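Local coordinates for putative Killer protein (Pseudomonas putida, PDB 6F8S) that probably acts as the HigB-type, RelE-like toxin of a type II toxin-antitoxin pair, likely blocking translation by cleaving mRNA, at residues B[49-54]-B[82-87]; B[72-75]-B[79-82]. One frame throughout, in Å; residues are numbered along the deposited sequence.

From the N terminus the chain passes through helix 31-44 and the short helix 49-52, then runs through strands 69-73, 79-85 and 88-95, which form an antiparallel sheet. Contact 1 closes the longer loop, bringing helix 49-52 back to the middle strand after 27 intervening residues. Contact 2 closes the short hairpin loop between strands 69-73 and 79-85 and falls within that longer loop, both contacts ending on strand 79-85. Phe82 belongs to both, meeting Leu51 in contact 1 and Ile72 in contact 2, and Leu51 O packs against Ile72 CG2 between them. Together they join the short helix to edge strand 69-73 and middle strand 79-85.

Contact 1: B[49-54]-B[82-87]; sequences RDLRSP and FTWTEH
Leu51 lays its CD1 methyl against the outer end of the Phe82 ring, where it lies 3.5 Å from Phe82 CZ and 3.8 Å from Phe82 CE2. The two side chains come from opposite directions, one from helix 49-52 and the other from strand 79-85, and the methyl meets the ring obliquely. The same methyl reaches the indole of Trp84, with Leu51 CD1 4.1 Å from Trp84 CZ3, again at a slant. Phe82 and Trp84 stand two residues apart on an extended strand, and the CB bonds of both point toward the helix, placing the two side chains on that face of the strand. Leucine suits its place because its flexible, purely apolar arm spans from helix to sheet and puts CD1 against both rings.

Trp84 has CG anti to its backbone N (chi1 -175°), which carries the indole out to where CZ3 meets Leu51 CD1. No hydrogen bond crosses the contact, which rests on apolar packing. Leu42 of helix 31-44 touches both Leu51 and Phe82, while Ala45 touches both Leu51 and Trp84.

The polar residues of the short helix work elsewhere. Asp50 OD2 accepts the backbone N-H groups of Thr46 and Glu47, tying the helix to the residues before it, and its OD1 bonds the backbone of a chain of another protein, to which Arg49 NH1 also makes a salt bridge. Hence one side of the helix binds the partner while Leu51 faces inward. Helices packed through aliphatic side chains onto an antiparallel sheet are characteristic of the RelE-like toxin fold.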
loop_
_atom_site.group_PDB
_atom_site.type_symbol
_atom_site.label_atom_id
_atom_site.label_comp_id
_atom_site.label_asym_id
_atom_site.label_seq_id
_atom_site.Cartn_x
_atom_site.Cartn_y
_atom_site.Cartn_z
ATOM N N ARG B 49 -16.268 2.109 -3.121
ATOM C CA ARG B 49 -16.788 0.733 -3.089
ATOM C C ARG B 49 -16.152 -0.090 -1.965
ATOM O O ARG B 49 -16.786 -0.998 -1.419
ATOM C CB ARG B 49 -16.569 0.029 -4.426
ATOM C CG ARG B 49 -15.128 -0.150 -4.835
ATOM C CD ARG B 49 -15.046 -0.753 -6.254
ATOM N NE ARG B 49 -15.216 0.272 -7.275
ATOM C CZ ARG B 49 -16.299 0.413 -8.030
ATOM N NH1 ARG B 49 -17.312 -0.422 -7.897
ATOM N NH2 ARG B 49 -16.359 1.384 -8.931
ATOM N N ASP B 50 -14.914 0.253 -1.605
ATOM C CA ASP B 50 -14.219 -0.430 -0.542
ATOM C C ASP B 50 -14.964 -0.264 0.779
ATOM O O ASP B 50 -14.882 -1.132 1.654
ATOM C CB ASP B 50 -12.784 0.084 -0.423
ATOM C CG ASP B 50 -11.930 -0.283 -1.647
ATOM O OD1 ASP B 50 -12.223 -1.325 -2.284
ATOM O OD2 ASP B 50 -10.959 0.455 -1.960
ATOM N N LEU B 51 -15.703 0.834 0.930
ATOM C CA LEU B 51 -16.453 1.047 2.168
ATOM C C LEU B 51 -17.912 0.668 2.005
ATOM O O LEU B 51 -18.541 0.246 2.953
ATOM C CB LEU B 51 -16.324 2.489 2.629
ATOM C CG LEU B 51 -14.866 2.803 2.964
ATOM C CD1 LEU B 51 -14.702 4.290 3.170
ATOM C CD2 LEU B 51 -14.390 2.016 4.202
ATOM N N ARG B 52 -18.428 0.784 0.785
ATOM C CA ARG B 52 -19.811 0.403 0.481
ATOM C C ARG B 52 -20.019 -1.105 0.372
ATOM O O ARG B 52 -21.067 -1.625 0.739
ATOM C CB ARG B 52 -20.265 1.065 -0.824
ATOM C CG ARG B 52 -21.745 0.901 -1.134
ATOM C CD ARG B 52 -22.210 2.044 -1.992
ATOM N NE ARG B 52 -21.260 2.229 -3.084
ATOM C CZ ARG B 52 -21.062 3.376 -3.726
ATOM N NH1 ARG B 52 -21.767 4.457 -3.389
ATOM N NH2 ARG B 52 -20.160 3.435 -4.706
ATOM N N SER B 53 -19.030 -1.816 -0.153
ATOM C CA SER B 53 -19.225 -3.241 -0.408
ATOM C C SER B 53 -19.335 -4.116 0.843
ATOM O O SER B 53 -20.200 -4.985 0.871
ATOM C CB SER B 53 -18.118 -3.778 -1.314
ATOM O OG SER B 53 -18.298 -3.277 -2.629
ATOM N N PRO B 54 -18.471 -3.912 1.865
ATOM C CA PRO B 54 -18.597 -4.844 2.996
ATOM C C PRO B 54 -19.945 -4.677 3.674
ATOM O O PRO B 54 -20.256 -3.578 4.128
ATOM C CB PRO B 54 -17.447 -4.436 3.940
ATOM C CG PRO B 54 -16.521 -3.629 3.106
ATOM C CD PRO B 54 -17.394 -2.931 2.092
ATOM N N PHE B 82 -17.785 10.432 7.619
ATOM C CA PHE B 82 -16.615 10.912 6.873
ATOM C C PHE B 82 -17.004 11.460 5.504
ATOM O O PHE B 82 -18.103 11.195 4.988
ATOM C CB PHE B 82 -15.586 9.791 6.677
ATOM C CG PHE B 82 -16.092 8.660 5.810
ATOM C CD1 PHE B 82 -16.766 7.585 6.368
ATOM C CD2 PHE B 82 -15.917 8.687 4.440
ATOM C CE1 PHE B 82 -17.249 6.550 5.563
ATOM C CE2 PHE B 82 -16.397 7.660 3.640
ATOM C CZ PHE B 82 -17.065 6.592 4.207
ATOM N N THR B 83 -16.076 12.195 4.904
ATOM C CA THR B 83 -16.234 12.603 3.520
ATOM C C THR B 83 -15.246 11.863 2.611
ATOM O O THR B 83 -14.050 11.755 2.906
ATOM C CB THR B 83 -16.047 14.113 3.344
ATOM O OG1 THR B 83 -16.700 14.803 4.419
ATOM C CG2 THR B 83 -16.614 14.563 1.981
ATOM N N TRP B 84 -15.758 11.357 1.501
ATOM C CA TRP B 84 -14.907 10.704 0.538
ATOM C C TRP B 84 -14.259 11.709 -0.421
ATOM O O TRP B 84 -14.945 12.545 -1.002
ATOM C CB TRP B 84 -15.691 9.663 -0.254
ATOM C CG TRP B 84 -14.772 8.940 -1.134
ATOM C CD1 TRP B 84 -14.610 9.121 -2.472
ATOM C CD2 TRP B 84 -13.799 7.966 -0.737
ATOM N NE1 TRP B 84 -13.625 8.295 -2.944
ATOM C CE2 TRP B 84 -13.107 7.575 -1.900
ATOM C CE3 TRP B 84 -13.465 7.373 0.489
ATOM C CZ2 TRP B 84 -12.093 6.608 -1.883
ATOM C CZ3 TRP B 84 -12.459 6.420 0.510
ATOM C CH2 TRP B 84 -11.783 6.044 -0.670
ATOM N N THR B 85 -12.938 11.638 -0.558
ATOM C CA THR B 85 -12.240 12.389 -1.590
ATOM C C THR B 85 -11.469 11.420 -2.469
ATOM O O THR B 85 -11.421 10.216 -2.192
ATOM C CB THR B 85 -11.256 13.444 -1.019
ATOM O OG1 THR B 85 -10.476 13.993 -2.087
ATOM C CG2 THR B 85 -10.290 12.838 -0.077
ATOM N N GLU B 86 -10.877 11.953 -3.535
ATOM C CA GLU B 86 -9.962 11.195 -4.373
ATOM C C GLU B 86 -8.859 10.597 -3.516
ATOM O O GLU B 86 -8.408 9.483 -3.764
ATOM C CB GLU B 86 -9.360 12.086 -5.466
ATOM N N HIS B 87 -8.448 11.333 -2.488
ATOM C CA HIS B 87 -7.318 10.912 -1.671
ATOM C C HIS B 87 -7.738 10.225 -0.371
ATOM O O HIS B 87 -6.967 10.195 0.591
ATOM C CB HIS B 87 -6.417 12.111 -1.376
ATOM C CG HIS B 87 -5.711 12.655 -2.600
ATOM N ND1 HIS B 87 -6.334 13.504 -3.490
ATOM C CD2 HIS B 87 -4.463 12.458 -3.053
ATOM C CE1 HIS B 87 -5.476 13.812 -4.453
ATOM N NE2 HIS B 87 -4.338 13.196 -4.222
#

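Contact 2: B[72-75]-B[79-82]; sequences IRVN and RLCF
Ile72 O is approached by two groups of the opposite strand: Leu80 N donates a hydrogen bond to it (3.1 Å), and Arg79 CA adds a CA-H...O contact at 3.3 Å. The return bond runs from Ile72 N to Leu80 O at 3.0 Å, making Ile72 and Leu80 an antiparallel hydrogen-bonded pair. Arg73 and Arg79 form the non-hydrogen-bonded pair next to it.

On the face with Ile72 and Leu80 the contacts are apolar. Ile72 CG1 touches Leu80 CB at 3.9 Å, and the second branch of Ile72, CG2, comes to the edge of the Phe82 ring near CE1. Val74, just beyond the end of its strand, reaches Leu80 CD1 with its CG2. Beta-branched Ile72 suits an extended strand and can offer separate branches to Leu80 and Phe82.

The opposite face carries the arginines. Arg79, extended from CG to NE, runs across the backbone of Ile72 and Arg73, and Arg73 N lies 3.6 Å over one face of its guanidinium, offset toward the rim. Ser71 OG holds NH1 and Arg58 O holds NH2, which helps anchor a buried charge.

Strand 79-85 is the middle one: Arg79 and Cys81 bond the backbone of strand 88-95, while helix 31-44 covers the Ile72, Leu80 and Phe82 face, its Lys38 touching Ile72 and Leu80 and donating to Arg73 O.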
loop_
_atom_site.group_PDB
_atom_site.type_symbol
_atom_site.label_atom_id
_atom_site.label_comp_id
_atom_site.label_asym_id
_atom_site.label_seq_id
_atom_site.Cartn_x
_atom_site.Cartn_y
_atom_site.Cartn_z
ATOM N N ILE B 72 -20.322 4.526 8.273
ATOM C CA ILE B 72 -20.316 3.085 8.395
ATOM C C ILE B 72 -20.661 2.685 9.824
ATOM O O ILE B 72 -20.319 3.377 10.786
ATOM C CB ILE B 72 -18.964 2.485 7.966
ATOM C CG1 ILE B 72 -17.826 3.097 8.759
ATOM C CG2 ILE B 72 -18.713 2.699 6.446
ATOM C CD1 ILE B 72 -16.510 2.426 8.498
ATOM N N ARG B 73 -21.383 1.579 9.952
ATOM C CA ARG B 73 -21.783 1.071 11.250
ATOM C C ARG B 73 -20.570 0.586 12.034
ATOM O O ARG B 73 -19.763 -0.172 11.507
ATOM C CB ARG B 73 -22.793 -0.068 11.066
ATOM C CG ARG B 73 -23.439 -0.603 12.355
ATOM C CD ARG B 73 -24.641 -1.496 12.024
ATOM N NE ARG B 73 -25.364 -1.945 13.211
ATOM C CZ ARG B 73 -24.995 -2.973 13.973
ATOM N NH1 ARG B 73 -23.898 -3.661 13.681
ATOM N NH2 ARG B 73 -25.715 -3.310 15.038
ATOM N N VAL B 74 -20.429 1.044 13.274
ATOM C CA VAL B 74 -19.507 0.425 14.230
ATOM C C VAL B 74 -20.301 -0.550 15.115
ATOM O O VAL B 74 -19.910 -1.704 15.293
ATOM C CB VAL B 74 -18.778 1.472 15.116
ATOM C CG1 VAL B 74 -18.029 0.784 16.256
ATOM C CG2 VAL B 74 -17.814 2.308 14.289
ATOM N N ASN B 75 -21.415 -0.070 15.673
ATOM C CA ASN B 75 -22.440 -0.949 16.228
ATOM C C ASN B 75 -23.810 -0.277 16.139
ATOM O O ASN B 75 -23.978 0.693 15.389
ATOM C CB ASN B 75 -22.113 -1.367 17.675
ATOM C CG ASN B 75 -21.998 -0.187 18.654
ATOM O OD1 ASN B 75 -22.547 0.904 18.454
ATOM N ND2 ASN B 75 -21.282 -0.424 19.738
ATOM N N ARG B 79 -21.594 5.250 14.781
ATOM C CA ARG B 79 -21.188 5.232 13.391
ATOM C C ARG B 79 -20.048 6.203 13.131
ATOM O O ARG B 79 -20.014 7.302 13.686
ATOM C CB ARG B 79 -22.363 5.582 12.486
ATOM C CG ARG B 79 -23.299 4.423 12.258
ATOM C CD ARG B 79 -24.511 4.833 11.444
ATOM N NE ARG B 79 -25.134 3.641 10.890
ATOM C CZ ARG B 79 -24.890 3.168 9.671
ATOM N NH1 ARG B 79 -24.058 3.803 8.855
ATOM N NH2 ARG B 79 -25.488 2.062 9.263
ATOM N N LEU B 80 -19.126 5.792 12.262
ATOM C CA LEU B 80 -18.096 6.686 11.741
ATOM C C LEU B 80 -18.617 7.478 10.547
ATOM O O LEU B 80 -18.942 6.896 9.538
ATOM C CB LEU B 80 -16.855 5.890 11.342
ATOM C CG LEU B 80 -16.051 5.402 12.544
ATOM C CD1 LEU B 80 -15.196 4.211 12.176
ATOM C CD2 LEU B 80 -15.192 6.542 13.098
ATOM N N CYS B 81 -18.717 8.798 10.690
ATOM C CA CYS B 81 -19.026 9.709 9.579
ATOM C C CYS B 81 -17.728 10.159 8.921
ATOM O O CYS B 81 -16.697 10.264 9.584
ATOM C CB CYS B 81 -19.819 10.943 10.056
ATOM S SG CYS B 81 -21.614 10.927 9.731
ATOM N N PHE B 82 -17.785 10.432 7.619
ATOM C CA PHE B 82 -16.615 10.912 6.873
ATOM C C PHE B 82 -17.004 11.460 5.504
ATOM O O PHE B 82 -18.103 11.195 4.988
ATOM C CB PHE B 82 -15.586 9.791 6.677
ATOM C CG PHE B 82 -16.092 8.660 5.810
ATOM C CD1 PHE B 82 -16.766 7.585 6.368
ATOM C CD2 PHE B 82 -15.917 8.687 4.440
ATOM C CE1 PHE B 82 -17.249 6.550 5.563
ATOM C CE2 PHE B 82 -16.397 7.660 3.640
ATOM C CZ PHE B 82 -17.065 6.592 4.207
#